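Local atomic coordinates of secreted protein ASP-2 (Necator americanus, PDB entry 1U53), a protein that is a secreted hookworm protein of the pathogenesis-related-1 (CAP) family, a vaccine antigen for human hookworm infection, whose molecular activity is not established. Residues S29-G34 with G42-A47; K81-N86 with V160-P165. All coordinates share one frame; numbering follows the deposited sequence.

Contact 1 joins the end of helix 14-32 to the loop that follows it. Contact 2 pairs strands 84-90 and 157-164 in the sheet. They share no element and lie on opposite sides of the chain's centre, with their own centres about 23 Å apart. Contact 1 is partly buried and lies farther out. It is held by two hydrogen bonds (one from a side chain), a water and small apolar side chains. Contact 2 is buried. There a backbone ladder is flanked by side-chain bonds, E85 with Q162 and N86 with Y163. In contact 1 the amide of N43 bonds to a backbone carbonyl; in contact 2 the paired side chains also have outside partners.

Contact 1. Residues S29-G34 with G42-A47; sequences SSVALG and GNAPKA
N43 and K46 reach back across the C-terminal end of helix 14-32, which closes in a Schellman motif. G34 is the first residue to leave helical backbone angles. It has a positive phi (83°), and its backbone N bonds to V31 O. The loop 42-47 runs past this end in an extended form without regular structure.

The N43 side chain heads for G34. Its ND2 gives a nearly straight hydrogen bond to G34 O at 2.8 Å. The carbonyl lies close to the amide plane of N43, while the donor is tilted 23° from the carbonyl plane. CG stands beside the backbone N (chi1 -71°), which brings the amide to this carbonyl.

K46 lies over the turn with its aliphatic part. Its CG packs on G34 CA at 3.7 Å. The chain then extends past L33 O, which CE approaches to 3.6 Å. NZ has a weak, long ion pair with E179.

Beside the last helical turn the packing is apolar. The methyl of A47 meets the methyl of A32, CB to CB, at 3.8 Å. V31 turns CG1 to the CB of A44 at 4.2 Å. F109 of helix 97-109 also touches V31, and Y135 of helix 133-138 touches both V31 and A44.

A water lies between the segments, 2.8 Å from V31 O and 3.0 Å from A44 O; it has more acceptors nearby than protons, so it may not serve both at once. V31 O thus meets both this water and G34 N. P45 O is held by the hydroxyl of Y175.

The contact ties the loop to the end of the helix in this CAP domain. A47 N gives a hydrogen bond to A32 O at 3.1 Å, and K46 CA lies close to the same oxygen.

Contact 2. Residues K81-N86 with V160-P165; sequences KGLGEN and VCQYGP
Y163 sets its ring beside strand 84-86, with G84 O in the ring plane at its edge and the N86 side chain across its outer end. The two side chains, N86 and Y163, cross at about a right angle, and the amide plane is turned 70° from the ring. N86 ND2 bonds to Y163 OH at 3.0 Å, with the oxygen tilted out of the amide plane. H24 also bonds to this hydroxyl, and H134 O takes a bond from the same ND2.

E85 and Q162 lie on the other face. They run side by side and point the same way. The E85 chain runs fully extended from the backbone N (chi1 -178°), which carries the carboxylate to the amide of Q162. Q162 NE2 bonds to E85 OE2 at 2.8 Å on the anti side. S75 and N66 bond to OE2 as well, so OE2 has three hydrogen-bond partners, and T62 bonds to Q162 OE1.

L83 packs its CD2 on G164 CA at 3.5 Å.

Between the faces runs the backbone ladder. G84 N bonds to Y163 O at 2.7 Å; the return bond is weak. N86 and C161 exchange two bonds. C161 is also joined to C148 by a disulfide. The pairing is antiparallel, part of the central sheet of the alpha-beta-alpha sandwich typical of CAP proteins.

Contact 1. Residues S29-G34 with G42-A47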
ATOM      1  N   SER A  29      10.565  -2.474  -0.335  1.00 11.32           N
ATOM      2  CA  SER A  29      11.973  -2.851  -0.449  1.00 12.39           C
ATOM      3  C   SER A  29      12.477  -3.402   0.881  1.00 13.24           C
ATOM      4  O   SER A  29      13.119  -4.451   0.919  1.00 12.98           O
ATOM      5  CB  SER A  29      12.850  -1.651  -0.914  1.00 13.23           C
ATOM      6  OG  SER A  29      14.255  -1.903  -0.711  1.00 12.56           O
ATOM      7  N   SER A  30      12.164  -2.719   1.975  1.00 11.51           N
ATOM      8  CA  SER A  30      12.543  -3.262   3.303  1.00 12.12           C
ATOM      9  C   SER A  30      12.058  -4.689   3.520  1.00 12.13           C
ATOM     10  O   SER A  30      12.797  -5.528   3.999  1.00 12.84           O
ATOM     11  CB  SER A  30      12.047  -2.376   4.443  1.00 14.73           C
ATOM     12  OG  SER A  30      10.662  -2.521   4.744  1.00 22.49           O
ATOM     13  N   VAL A  31      10.800  -4.967   3.189  1.00 10.94           N
ATOM     14  CA  VAL A  31      10.286  -6.320   3.345  1.00 12.30           C
ATOM     15  C   VAL A  31      11.080  -7.270   2.436  1.00 12.12           C
ATOM     16  O   VAL A  31      11.539  -8.322   2.880  1.00 12.23           O
ATOM     17  CB  VAL A  31       8.774  -6.370   2.991  1.00 12.99           C
ATOM     18  CG1 VAL A  31       8.298  -7.830   2.829  1.00 12.59           C
ATOM     19  CG2 VAL A  31       8.006  -5.581   4.020  1.00 11.81           C
ATOM     20  N   ALA A  32      11.224  -6.922   1.164  1.00 11.79           N
ATOM     21  CA  ALA A  32      11.876  -7.800   0.188  1.00 12.53           C
ATOM     22  C   ALA A  32      13.310  -8.151   0.579  1.00 11.95           C
ATOM     23  O   ALA A  32      13.771  -9.290   0.365  1.00 14.90           O
ATOM     24  CB  ALA A  32      11.799  -7.177  -1.221  1.00 12.06           C
ATOM     25  N   LEU A  33      14.024  -7.223   1.200  1.00 12.07           N
ATOM     26  CA  LEU A  33      15.417  -7.450   1.563  1.00 13.40           C
ATOM     27  C   LEU A  33      15.579  -8.185   2.884  1.00 16.07           C
ATOM     28  O   LEU A  33      16.723  -8.445   3.349  1.00 16.03           O
ATOM     29  CB  LEU A  33      16.082  -6.067   1.692  1.00 13.32           C
ATOM     30  CG  LEU A  33      16.245  -5.264   0.403  1.00 12.66           C
ATOM     31  CD1 LEU A  33      16.774  -3.850   0.683  1.00 14.44           C
ATOM     32  CD2 LEU A  33      17.204  -5.976  -0.539  1.00 14.23           C
ATOM     33  N   GLY A  34      14.451  -8.494   3.533  1.00 13.89           N
ATOM     34  CA  GLY A  34      14.467  -9.189   4.815  1.00 13.99           C
ATOM     35  C   GLY A  34      14.692  -8.330   6.033  1.00 14.55           C
ATOM     36  O   GLY A  34      15.127  -8.836   7.070  1.00 14.63           O
ATOM     37  N   GLY A  42      11.097 -12.742  14.502  1.00 15.70           N
ATOM     38  CA  GLY A  42      12.032 -12.529  13.402  1.00 17.00           C
ATOM     39  C   GLY A  42      11.551 -11.419  12.485  1.00 16.03           C
ATOM     40  O   GLY A  42      10.793 -10.506  12.916  1.00 16.65           O
ATOM     41  N   ASN A  43      12.034 -11.479  11.250  1.00 14.39           N
ATOM     42  CA  ASN A  43      11.605 -10.531  10.240  1.00 14.48           C
ATOM     43  C   ASN A  43      10.686 -11.167   9.212  1.00 14.07           C
ATOM     44  O   ASN A  43      10.646 -12.398   9.058  1.00 15.48           O
ATOM     45  CB  ASN A  43      12.849  -9.971   9.526  1.00 15.94           C
ATOM     46  CG  ASN A  43      13.664  -9.038  10.416  1.00 16.74           C
ATOM     47  OD1 ASN A  43      13.319  -8.816  11.584  1.00 18.47           O
ATOM     48  ND2 ASN A  43      14.786  -8.514   9.875  1.00 16.63           N
ATOM     49  N   ALA A  44      10.003 -10.347   8.430  1.00 12.73           N
ATOM     50  CA  ALA A  44       9.259 -10.911   7.288  1.00 11.81           C
ATOM     51  C   ALA A  44      10.233 -11.613   6.328  1.00 13.84           C
ATOM     52  O   ALA A  44      11.413 -11.237   6.212  1.00 12.03           O
ATOM     53  CB  ALA A  44       8.464  -9.789   6.580  1.00 12.47           C
ATOM     54  N   PRO A  45       9.773 -12.683   5.671  1.00 13.23           N
ATOM     55  CA  PRO A  45      10.711 -13.314   4.733  1.00 13.04           C
ATOM     56  C   PRO A  45      11.114 -12.484   3.534  1.00 12.99           C
ATOM     57  O   PRO A  45      10.326 -11.678   3.051  1.00 13.57           O
ATOM     58  CB  PRO A  45       9.950 -14.546   4.209  1.00 14.61           C
ATOM     59  CG  PRO A  45       8.564 -14.420   4.685  1.00 15.64           C
ATOM     60  CD  PRO A  45       8.498 -13.405   5.797  1.00 12.82           C
ATOM     61  N   LYS A  46      12.296 -12.783   2.997  1.00 13.82           N
ATOM     62  CA  LYS A  46      12.749 -12.101   1.780  1.00 14.15           C
ATOM     63  C   LYS A  46      11.854 -12.484   0.623  1.00 13.63           C
ATOM     64  O   LYS A  46      11.300 -13.600   0.579  1.00 13.61           O
ATOM     65  CB  LYS A  46      14.207 -12.438   1.437  1.00 13.13           C
ATOM     66  CG  LYS A  46      15.164 -11.973   2.539  1.00 14.57           C
ATOM     67  CD  LYS A  46      16.612 -12.459   2.282  1.00 17.27           C
ATOM     68  CE  LYS A  46      17.525 -11.956   3.417  1.00 20.51           C
ATOM     69  NZ  LYS A  46      18.931 -12.388   3.223  1.00 25.76           N
ATOM     70  N   ALA A  47      11.742 -11.555  -0.323  1.00 11.41           N
ATOM     71  CA  ALA A  47      10.809 -11.681  -1.446  1.00 11.67           C
ATOM     72  C   ALA A  47      11.649 -11.856  -2.688  1.00 13.21           C
ATOM     73  O   ALA A  47      12.566 -11.039  -2.922  1.00 12.47           O
ATOM     74  CB  ALA A  47       9.949 -10.427  -1.574  1.00 13.71           C
TER
HETATM   75  O   HOH W   1      11.653  -8.351   5.649  1.00 13.61           O

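Contact 2. Residues K81-N86 with V160-P165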
ATOM      1  N   LYS A  81     -13.132  -0.554 -10.000  1.00 14.49           N
ATOM      2  CA  LYS A  81     -13.008  -1.827 -10.681  1.00 15.11           C
ATOM      3  C   LYS A  81     -11.579  -2.296 -10.810  1.00 15.09           C
ATOM      4  O   LYS A  81     -10.720  -1.588 -11.315  1.00 16.25           O
ATOM      5  CB  LYS A  81     -13.640  -1.753 -12.069  1.00 18.83           C
ATOM      6  CG  LYS A  81     -15.133  -1.622 -11.988  1.00 22.86           C
ATOM      7  CD  LYS A  81     -15.750  -1.451 -13.346  1.00 27.15           C
ATOM      8  CE  LYS A  81     -16.089   0.022 -13.587  1.00 30.37           C
ATOM      9  NZ  LYS A  81     -14.943   0.854 -14.050  1.00 30.30           N
ATOM     10  N   GLY A  82     -11.357  -3.513 -10.373  1.00 16.62           N
ATOM     11  CA  GLY A  82     -10.057  -4.140 -10.534  1.00 16.73           C
ATOM     12  C   GLY A  82      -9.025  -3.650  -9.524  1.00 17.40           C
ATOM     13  O   GLY A  82      -7.820  -3.928  -9.704  1.00 18.76           O
ATOM     14  N   LEU A  83      -9.475  -2.926  -8.501  1.00 14.89           N
ATOM     15  CA  LEU A  83      -8.525  -2.278  -7.552  1.00 12.26           C
ATOM     16  C   LEU A  83      -8.722  -2.663  -6.107  1.00 12.45           C
ATOM     17  O   LEU A  83      -9.862  -2.900  -5.666  1.00 12.87           O
ATOM     18  CB  LEU A  83      -8.652  -0.759  -7.622  1.00 13.04           C
ATOM     19  CG  LEU A  83      -8.387  -0.201  -9.004  1.00 12.03           C
ATOM     20  CD1 LEU A  83      -8.759   1.294  -8.998  1.00 13.84           C
ATOM     21  CD2 LEU A  83      -6.926  -0.394  -9.416  1.00 13.84           C
ATOM     22  N   GLY A  84      -7.614  -2.681  -5.334  1.00 11.43           N
ATOM     23  CA  GLY A  84      -7.688  -2.867  -3.879  1.00 11.85           C
ATOM     24  C   GLY A  84      -7.748  -1.483  -3.230  1.00 11.18           C
ATOM     25  O   GLY A  84      -7.708  -0.440  -3.922  1.00 10.49           O
ATOM     26  N   GLU A  85      -7.851  -1.452  -1.901  1.00  9.96           N
ATOM     27  CA  GLU A  85      -8.063  -0.161  -1.262  1.00  9.52           C
ATOM     28  C   GLU A  85      -7.664  -0.219   0.216  1.00 10.51           C
ATOM     29  O   GLU A  85      -8.022  -1.199   0.938  1.00 10.75           O
ATOM     30  CB  GLU A  85      -9.536   0.198  -1.327  1.00 10.67           C
ATOM     31  CG  GLU A  85      -9.883   1.602  -0.713  1.00  9.38           C
ATOM     32  CD  GLU A  85     -11.370   1.859  -0.878  1.00 11.83           C
ATOM     33  OE1 GLU A  85     -12.172   1.201  -0.160  1.00 12.65           O
ATOM     34  OE2 GLU A  85     -11.740   2.629  -1.799  1.00 12.69           O
ATOM     35  N   ASN A  86      -6.953   0.823   0.669  1.00  9.79           N
ATOM     36  CA  ASN A  86      -6.660   1.012   2.117  1.00  9.72           C
ATOM     37  C   ASN A  86      -7.201   2.361   2.499  1.00  9.35           C
ATOM     38  O   ASN A  86      -7.082   3.317   1.745  1.00  9.90           O
ATOM     39  CB  ASN A  86      -5.156   1.069   2.358  1.00 10.44           C
ATOM     40  CG  ASN A  86      -4.529  -0.312   2.429  1.00 11.34           C
ATOM     41  OD1 ASN A  86      -5.231  -1.271   2.791  1.00 14.10           O
ATOM     42  ND2 ASN A  86      -3.212  -0.411   2.208  1.00 10.86           N
ATOM     43  N   VAL A 160      -7.394   7.881   1.284  1.00 11.18           N
ATOM     44  CA  VAL A 160      -7.707   6.649   0.592  1.00 10.02           C
ATOM     45  C   VAL A 160      -6.610   6.381  -0.411  1.00 10.82           C
ATOM     46  O   VAL A 160      -6.292   7.240  -1.221  1.00 11.43           O
ATOM     47  CB  VAL A 160      -9.050   6.826  -0.170  1.00 11.39           C
ATOM     48  CG1 VAL A 160      -9.430   5.558  -0.972  1.00 13.13           C
ATOM     49  CG2 VAL A 160     -10.171   7.119   0.799  1.00 12.44           C
ATOM     50  N   CYS A 161      -6.030   5.171  -0.386  1.00 10.11           N
ATOM     51  CA  CYS A 161      -5.173   4.719  -1.495  1.00  8.94           C
ATOM     52  C   CYS A 161      -5.828   3.543  -2.221  1.00  9.71           C
ATOM     53  O   CYS A 161      -6.452   2.697  -1.573  1.00 10.75           O
ATOM     54  CB  CYS A 161      -3.828   4.211  -0.980  1.00  8.87           C
ATOM     55  SG  CYS A 161      -2.705   5.562  -0.525  1.00 11.46           S
ATOM     56  N   GLN A 162      -5.726   3.503  -3.542  1.00 10.15           N
ATOM     57  CA  GLN A 162      -6.183   2.301  -4.250  1.00 10.32           C
ATOM     58  C   GLN A 162      -4.994   1.679  -4.987  1.00 10.92           C
ATOM     59  O   GLN A 162      -3.991   2.332  -5.213  1.00 12.29           O
ATOM     60  CB  GLN A 162      -7.391   2.584  -5.167  1.00  9.20           C
ATOM     61  CG  GLN A 162      -8.637   2.801  -4.314  1.00 10.56           C
ATOM     62  CD  GLN A 162      -9.863   3.332  -5.061  1.00 11.47           C
ATOM     63  OE1 GLN A 162      -9.813   3.508  -6.273  1.00 12.97           O
ATOM     64  NE2 GLN A 162     -10.981   3.562  -4.330  1.00 11.49           N
ATOM     65  N   TYR A 163      -5.159   0.410  -5.380  1.00  9.68           N
ATOM     66  CA  TYR A 163      -4.036  -0.487  -5.694  1.00  9.47           C
ATOM     67  C   TYR A 163      -4.417  -1.363  -6.890  1.00 10.28           C
ATOM     68  O   TYR A 163      -5.445  -2.095  -6.822  1.00 12.45           O
ATOM     69  CB  TYR A 163      -3.841  -1.411  -4.480  1.00 10.23           C
ATOM     70  CG  TYR A 163      -3.317  -0.668  -3.276  1.00  9.08           C
ATOM     71  CD1 TYR A 163      -1.947  -0.560  -3.057  1.00  9.06           C
ATOM     72  CD2 TYR A 163      -4.188  -0.121  -2.336  1.00 10.48           C
ATOM     73  CE1 TYR A 163      -1.468   0.154  -1.925  1.00  9.52           C
ATOM     74  CE2 TYR A 163      -3.710   0.585  -1.190  1.00 10.66           C
ATOM     75  CZ  TYR A 163      -2.377   0.673  -0.980  1.00 10.29           C
ATOM     76  OH  TYR A 163      -1.953   1.393   0.118  1.00 10.48           O
ATOM     77  N   GLY A 164      -3.616  -1.293  -7.959  1.00 10.49           N
ATOM     78  CA  GLY A 164      -3.835  -2.077  -9.226  1.00 13.47           C
ATOM     79  C   GLY A 164      -2.716  -3.052  -9.475  1.00 13.49           C
ATOM     80  O   GLY A 164      -1.597  -2.609  -9.516  1.00 13.47           O
ATOM     81  N   PRO A 165      -3.038  -4.205 -10.091  1.00 12.37           N
ATOM     82  CA  PRO A 165      -4.173  -5.026  -9.701  1.00 13.51           C
ATOM     83  C   PRO A 165      -4.428  -5.169  -8.231  1.00 14.43           C
ATOM     84  O   PRO A 165      -3.501  -5.040  -7.427  1.00 15.51           O
ATOM     85  CB  PRO A 165      -3.934  -6.388 -10.347  1.00 13.92           C
ATOM     86  CG  PRO A 165      -2.685  -6.309 -11.059  1.00 17.29           C
ATOM     87  CD  PRO A 165      -2.029  -4.953 -10.869  1.00 15.63           C
TER